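Local coordinates for protein carbohydrate kinase, pfkB family (Enterococcus faecalis, PDB 3KTN) that probably phosphorylates a sugar acid, most likely 2-keto-3-deoxygluconate, as a magnesium-binding member of the ribokinase-like pfkB carbohydrate kinases, at residues 292-295 / 296-300; 222-225 / 226-230; 184-187 / 188-191. All blocks are in the same frame, centred on the assembly; numbering follows the deposited sequence.

Contact 1: residues 292-295 / 296-300; sequences QNWS and LEKAV
The indole of W294 and the aliphatic chain of K298 form the centre of this helix start, the lysine laid across one broad face of the ring. K298 leaves the backbone with CG anti to its own N (chi1 -172°) and stays extended as far as CE, which carries CD and CE over the five-membered ring. CE stands 3.5 Å from the centroid of that ring in a CH-pi contact, its closest approach being 3.4 Å to W294 CE2. A turn at chi4 then brings NZ over the neighbouring six-membered ring, 4.9 Å from its centroid, in a cation-pi interaction. The other face of the indole receives CB of Q292, while CA of A299 lies at the ring edge.

Next to W294 in sequence, S295 is the N-cap of helix 296-310. Its OG accepts from K298 N at 3.1 Å with an N-H...O angle of 162°, and its carbonyl opens the regular helical bonding, S295 O to A299 N at 3.0 Å. Two residues before the cap, at N293, helix 278-291 closes in a Schellman motif, so two helices meet through a very short connection, with Y288 and F302 both edge-to-face with W294. K298 is thus engaged twice: its backbone N-H is satisfied by the N-cap serine, while its ammonium probably gains electrostatic stabilisation from the indole that its methylenes cover.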
# COMPACT_ATOMS: atom_id res chain seq x y z
N GLN A 292 14.61 -28.92 26.40
CA GLN A 292 15.49 -28.36 27.42
C GLN A 292 15.36 -29.12 28.74
O GLN A 292 15.96 -28.75 29.74
CB GLN A 292 15.15 -26.89 27.67
CG GLN A 292 15.26 -25.99 26.45
CD GLN A 292 16.63 -26.02 25.82
OE1 GLN A 292 16.81 -26.57 24.73
NE2 GLN A 292 17.60 -25.43 26.50
N ASN A 293 14.57 -30.19 28.73
CA ASN A 293 14.33 -30.99 29.93
C ASN A 293 13.92 -30.08 31.07
O ASN A 293 14.54 -30.09 32.14
CB ASN A 293 15.58 -31.79 30.32
CG ASN A 293 15.95 -32.85 29.29
OD1 ASN A 293 16.83 -32.64 28.45
ND2 ASN A 293 15.26 -33.98 29.34
N TRP A 294 12.89 -29.27 30.83
CA TRP A 294 12.37 -28.36 31.84
C TRP A 294 11.32 -29.07 32.67
O TRP A 294 10.79 -30.10 32.26
CB TRP A 294 11.70 -27.15 31.18
CG TRP A 294 12.62 -26.07 30.70
CD1 TRP A 294 13.96 -25.96 30.94
CD2 TRP A 294 12.25 -24.91 29.94
NE1 TRP A 294 14.45 -24.81 30.37
CE2 TRP A 294 13.42 -24.14 29.75
CE3 TRP A 294 11.04 -24.45 29.40
CZ2 TRP A 294 13.42 -22.94 29.05
CZ3 TRP A 294 11.04 -23.24 28.70
CH2 TRP A 294 12.23 -22.50 28.53
N SER A 295 11.00 -28.52 33.83
CA SER A 295 9.98 -29.12 34.68
C SER A 295 8.65 -28.88 33.97
O SER A 295 8.57 -28.03 33.07
CB SER A 295 9.96 -28.45 36.05
OG SER A 295 9.58 -27.09 35.93
N LEU A 296 7.62 -29.61 34.35
CA LEU A 296 6.31 -29.45 33.74
C LEU A 296 5.77 -28.05 33.98
O LEU A 296 5.10 -27.48 33.13
CB LEU A 296 5.33 -30.49 34.29
CG LEU A 296 5.68 -31.97 34.10
CD1 LEU A 296 4.54 -32.82 34.64
CD2 LEU A 296 5.91 -32.28 32.63
N GLU A 297 6.06 -27.51 35.16
CA GLU A 297 5.60 -26.17 35.52
C GLU A 297 6.24 -25.10 34.64
O GLU A 297 5.56 -24.21 34.14
CB GLU A 297 5.91 -25.88 36.99
CG GLU A 297 5.68 -24.43 37.37
CD GLU A 297 6.00 -24.13 38.82
OE1 GLU A 297 7.12 -24.48 39.27
OE2 GLU A 297 5.14 -23.55 39.51
N LYS A 298 7.55 -25.19 34.47
CA LYS A 298 8.30 -24.23 33.68
C LYS A 298 7.88 -24.29 32.21
O LYS A 298 7.75 -23.25 31.55
CB LYS A 298 9.79 -24.51 33.81
CG LYS A 298 10.71 -23.47 33.18
CD LYS A 298 12.17 -23.86 33.39
CE LYS A 298 13.12 -22.80 32.86
NZ LYS A 298 12.90 -21.49 33.53
N ALA A 299 7.67 -25.50 31.70
CA ALA A 299 7.28 -25.70 30.32
C ALA A 299 5.88 -25.17 30.02
O ALA A 299 5.67 -24.50 29.00
CB ALA A 299 7.35 -27.18 29.97
N VAL A 300 4.92 -25.46 30.90
CA VAL A 300 3.55 -25.02 30.69
C VAL A 300 3.42 -23.50 30.84
O VAL A 300 2.62 -22.87 30.16
CB VAL A 300 2.56 -25.74 31.65
CG1 VAL A 300 2.70 -25.20 33.07
CG2 VAL A 300 1.14 -25.58 31.16

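Contact 2: residues 222-225 / 226-230; sequences ETEL and IQRFM
E222 meets I226 one helical turn on, its OE1 resting 3.6 Å from the CD1 methyl, while the backbone bond from I226 N to E222 O runs at 3.3 Å. The carboxylate is folded back by a bend at chi2 (61°) and makes a long, weak ion pair with R201.

T223 follows, its CG2 lying alongside the Q227 side chain, which points the same way; CG2 and Q227 OE1 are 3.1 Å apart. The Q227 amide is held by its NE2, which donates to T258 O, and T223 OG1 bonds back to E219 O, leaving the methyl to lie close against the amide oxygen. Q227 N donates to T223 O at 2.9 Å.

At E224 the contact becomes ionic. CG lies anti to the backbone N and the chain bends at chi2, so the carboxylate swings toward R228, and OE1 reaches R228 NH1 at 2.9 Å in a salt bridge whose hydrogen-bond geometry is weak; the two planar groups are 31° apart. L225 CD1 lies over one face of the R228 guanidinium, 4.1 Å from R228 NH2, whose hydrogen bond goes to I211 O. L225 O accepts from F229 N at 3.1 Å.

Helix 218-233 turns I226 and M230 onto Y257 of strand 250-257 and F238 of strand 237-245, while L225, I226 and F229 pack against helix 201-206 and its following loop.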
# COMPACT_ATOMS: atom_id res chain seq x y z
N GLU A 222 -11.52 -34.97 35.49
CA GLU A 222 -10.76 -34.49 34.35
C GLU A 222 -9.45 -35.26 34.20
O GLU A 222 -9.16 -35.81 33.14
CB GLU A 222 -10.48 -32.99 34.53
CG GLU A 222 -9.69 -32.34 33.41
CD GLU A 222 -10.40 -32.43 32.07
OE1 GLU A 222 -10.42 -33.52 31.48
OE2 GLU A 222 -10.93 -31.39 31.62
N THR A 223 -8.67 -35.29 35.27
CA THR A 223 -7.38 -35.98 35.28
C THR A 223 -7.51 -37.49 35.06
O THR A 223 -6.71 -38.09 34.34
CB THR A 223 -6.63 -35.74 36.60
OG1 THR A 223 -6.49 -34.33 36.83
CG2 THR A 223 -5.26 -36.38 36.57
N GLU A 224 -8.53 -38.10 35.66
CA GLU A 224 -8.74 -39.54 35.53
C GLU A 224 -8.93 -39.92 34.06
O GLU A 224 -8.32 -40.88 33.58
CB GLU A 224 -9.98 -39.97 36.33
CG GLU A 224 -10.15 -41.48 36.52
CD GLU A 224 -10.58 -42.22 35.26
OE1 GLU A 224 -11.54 -41.77 34.60
OE2 GLU A 224 -9.96 -43.25 34.94
N LEU A 225 -9.76 -39.17 33.36
CA LEU A 225 -10.01 -39.43 31.95
C LEU A 225 -8.76 -39.31 31.08
O LEU A 225 -8.48 -40.18 30.26
CB LEU A 225 -11.09 -38.49 31.43
CG LEU A 225 -11.31 -38.45 29.91
CD1 LEU A 225 -11.37 -39.85 29.35
CD2 LEU A 225 -12.59 -37.70 29.61
N ILE A 226 -8.00 -38.23 31.28
CA ILE A 226 -6.80 -37.98 30.50
C ILE A 226 -5.64 -38.94 30.76
O ILE A 226 -5.01 -39.43 29.82
CB ILE A 226 -6.31 -36.52 30.71
CG1 ILE A 226 -7.34 -35.56 30.13
CG2 ILE A 226 -4.95 -36.32 30.05
CD1 ILE A 226 -7.05 -34.10 30.39
N GLN A 227 -5.35 -39.21 32.03
CA GLN A 227 -4.26 -40.13 32.33
C GLN A 227 -4.62 -41.56 31.96
O GLN A 227 -3.74 -42.41 31.81
CB GLN A 227 -3.87 -40.02 33.80
CG GLN A 227 -3.39 -38.63 34.17
CD GLN A 227 -2.84 -38.54 35.57
OE1 GLN A 227 -3.52 -38.91 36.53
NE2 GLN A 227 -1.62 -38.04 35.70
N ARG A 228 -5.91 -41.81 31.79
CA ARG A 228 -6.40 -43.13 31.40
C ARG A 228 -6.07 -43.27 29.91
O ARG A 228 -5.51 -44.28 29.47
CB ARG A 228 -7.91 -43.21 31.63
CG ARG A 228 -8.44 -44.61 31.91
CD ARG A 228 -9.92 -44.54 32.29
NE ARG A 228 -10.78 -44.34 31.13
CZ ARG A 228 -11.97 -43.75 31.16
NH1 ARG A 228 -12.46 -43.30 32.31
NH2 ARG A 228 -12.69 -43.63 30.05
N PHE A 229 -6.44 -42.25 29.14
CA PHE A 229 -6.18 -42.21 27.71
C PHE A 229 -4.68 -42.34 27.46
O PHE A 229 -4.25 -43.06 26.55
CB PHE A 229 -6.69 -40.88 27.13
CG PHE A 229 -6.06 -40.48 25.82
CD1 PHE A 229 -6.37 -41.15 24.64
CD2 PHE A 229 -5.14 -39.43 25.77
CE1 PHE A 229 -5.78 -40.78 23.43
CE2 PHE A 229 -4.54 -39.06 24.57
CZ PHE A 229 -4.86 -39.73 23.40
N MSE A 230 -3.89 -41.67 28.28
CA MSE A 230 -2.44 -41.69 28.15
C MSE A 230 -1.79 -43.05 28.42
O MSE A 230 -0.90 -43.46 27.67
CB MSE A 230 -1.81 -40.66 29.08
CG MSE A 230 -2.06 -39.22 28.68
SE MSE A 230 -1.09 -38.04 29.84
CE MSE A 230 0.68 -38.25 29.10

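Contact 3: residues 184-187 / 188-191; sequences RQQY and ERIL
R184 and E188 supply the ionic part of this helical turn: NH1 and OE2 are paired at 3.4 Å in a salt bridge, a weak hydrogen bond by its length. The glutamate oxygen sits at the guanidinium edge, although the two planes are turned 66° apart. R184 is bent at chi2 and chi3, which brings CG and CD as well as NH1 against the carboxylate, and its NE has a weak bond to L207 O.

A water provides a second link, donating to E188 OE1 at 3.1 Å and to Q185 O at 3.2 Å, so the two carboxylate oxygens of E188 have different partners.

Among the backbone bonds, E188 N to R184 O (2.9 Å) and L191 N to Y187 O (2.9 Å) are well formed; between them R189 N and I190 N each divide weakly between two carbonyls.

The apolar contact is looser, Y187 CB to L191 CD1 at 4.3 Å. Y187 extends its ring among F166, F168 and L140, and its hydroxyl bonds to N169 N. Helix 177-190 is the crossover of the beta-alpha-beta unit between strands 163-167 and 196-198; I190 faces helix 144-159, and L191, just after it, faces helix 218-233.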
# COMPACT_ATOMS: atom_id res chain seq x y z
N ARG A 184 -11.68 -41.17 13.94
CA ARG A 184 -11.43 -41.86 15.20
C ARG A 184 -10.50 -43.03 14.91
O ARG A 184 -9.46 -43.20 15.54
CB ARG A 184 -12.75 -42.39 15.78
CG ARG A 184 -12.57 -43.51 16.79
CD ARG A 184 -12.73 -43.02 18.21
NE ARG A 184 -14.13 -43.08 18.65
CZ ARG A 184 -14.72 -44.18 19.11
NH1 ARG A 184 -14.05 -45.32 19.19
NH2 ARG A 184 -15.99 -44.13 19.49
N GLN A 185 -10.90 -43.84 13.93
CA GLN A 185 -10.14 -45.01 13.52
C GLN A 185 -8.71 -44.69 13.13
O GLN A 185 -7.78 -45.40 13.52
CB GLN A 185 -10.84 -45.69 12.34
CG GLN A 185 -12.24 -46.17 12.63
CD GLN A 185 -12.98 -46.62 11.39
OE1 GLN A 185 -12.49 -47.47 10.64
NE2 GLN A 185 -14.15 -46.04 11.15
N GLN A 186 -8.53 -43.62 12.36
CA GLN A 186 -7.19 -43.24 11.91
C GLN A 186 -6.32 -42.78 13.06
O GLN A 186 -5.13 -43.08 13.11
CB GLN A 186 -7.30 -42.16 10.84
CG GLN A 186 -8.39 -42.45 9.82
CD GLN A 186 -8.33 -43.88 9.29
OE1 GLN A 186 -9.35 -44.43 8.87
NE2 GLN A 186 -7.14 -44.47 9.30
N TYR A 187 -6.91 -42.05 14.01
CA TYR A 187 -6.15 -41.57 15.16
C TYR A 187 -5.76 -42.76 16.04
O TYR A 187 -4.64 -42.82 16.56
CB TYR A 187 -6.99 -40.57 15.96
CG TYR A 187 -6.96 -39.15 15.39
CD1 TYR A 187 -7.15 -38.91 14.03
CD2 TYR A 187 -6.76 -38.06 16.23
CE1 TYR A 187 -7.14 -37.61 13.52
CE2 TYR A 187 -6.74 -36.75 15.72
CZ TYR A 187 -6.93 -36.54 14.37
OH TYR A 187 -6.92 -35.25 13.87
N GLU A 188 -6.68 -43.71 16.21
CA GLU A 188 -6.40 -44.88 17.03
C GLU A 188 -5.23 -45.67 16.45
O GLU A 188 -4.49 -46.31 17.18
CB GLU A 188 -7.65 -45.76 17.14
CG GLU A 188 -8.82 -45.02 17.78
CD GLU A 188 -10.05 -45.88 17.99
OE1 GLU A 188 -10.38 -46.70 17.10
OE2 GLU A 188 -10.70 -45.72 19.05
N ARG A 189 -5.06 -45.58 15.14
CA ARG A 189 -3.97 -46.29 14.47
C ARG A 189 -2.60 -45.66 14.71
O ARG A 189 -1.60 -46.37 14.82
CB ARG A 189 -4.24 -46.37 12.97
CG ARG A 189 -5.50 -47.14 12.62
CD ARG A 189 -5.79 -47.09 11.13
NE ARG A 189 -4.73 -47.69 10.33
CZ ARG A 189 -4.76 -47.77 9.01
NH1 ARG A 189 -5.80 -47.29 8.34
NH2 ARG A 189 -3.75 -48.34 8.35
N ILE A 190 -2.54 -44.33 14.80
CA ILE A 190 -1.25 -43.66 15.00
C ILE A 190 -0.89 -43.43 16.46
O ILE A 190 0.28 -43.45 16.82
CB ILE A 190 -1.19 -42.30 14.26
CG1 ILE A 190 0.26 -41.81 14.19
CG2 ILE A 190 -2.04 -41.26 15.00
CD1 ILE A 190 0.46 -40.54 13.36
N LEU A 191 -1.90 -43.22 17.30
CA LEU A 191 -1.67 -42.98 18.72
C LEU A 191 -0.73 -43.95 19.42
O LEU A 191 0.04 -43.56 20.29
CB LEU A 191 -3.01 -42.91 19.45
CG LEU A 191 -3.73 -41.57 19.23
CD1 LEU A 191 -5.17 -41.64 19.71
CD2 LEU A 191 -2.96 -40.48 19.96
O HOH W 1 -8.53 -48.08 15.00

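How the contacts relate
All three contacts join side chains a few residues apart, two along helices and one at a helix start. Contact 1 lies at the surface, where one helix has just ended and the next begins, and combines a lysine over an indole with a serine cap. Contacts 2 and 3 are partly buried mid-helix and late-helix turns, each pairing an arginine and a glutamate four residues apart on one flank while apolar side chains occupy another; the order of the charges is reversed. These two meet directly, L191 CD1 touching F229 CE1 at 3.9 Å. Contact 1 does not touch either, its nearest atoms being about 8 Å from contact 2, but both it and contact 2 pack on strand 250-257.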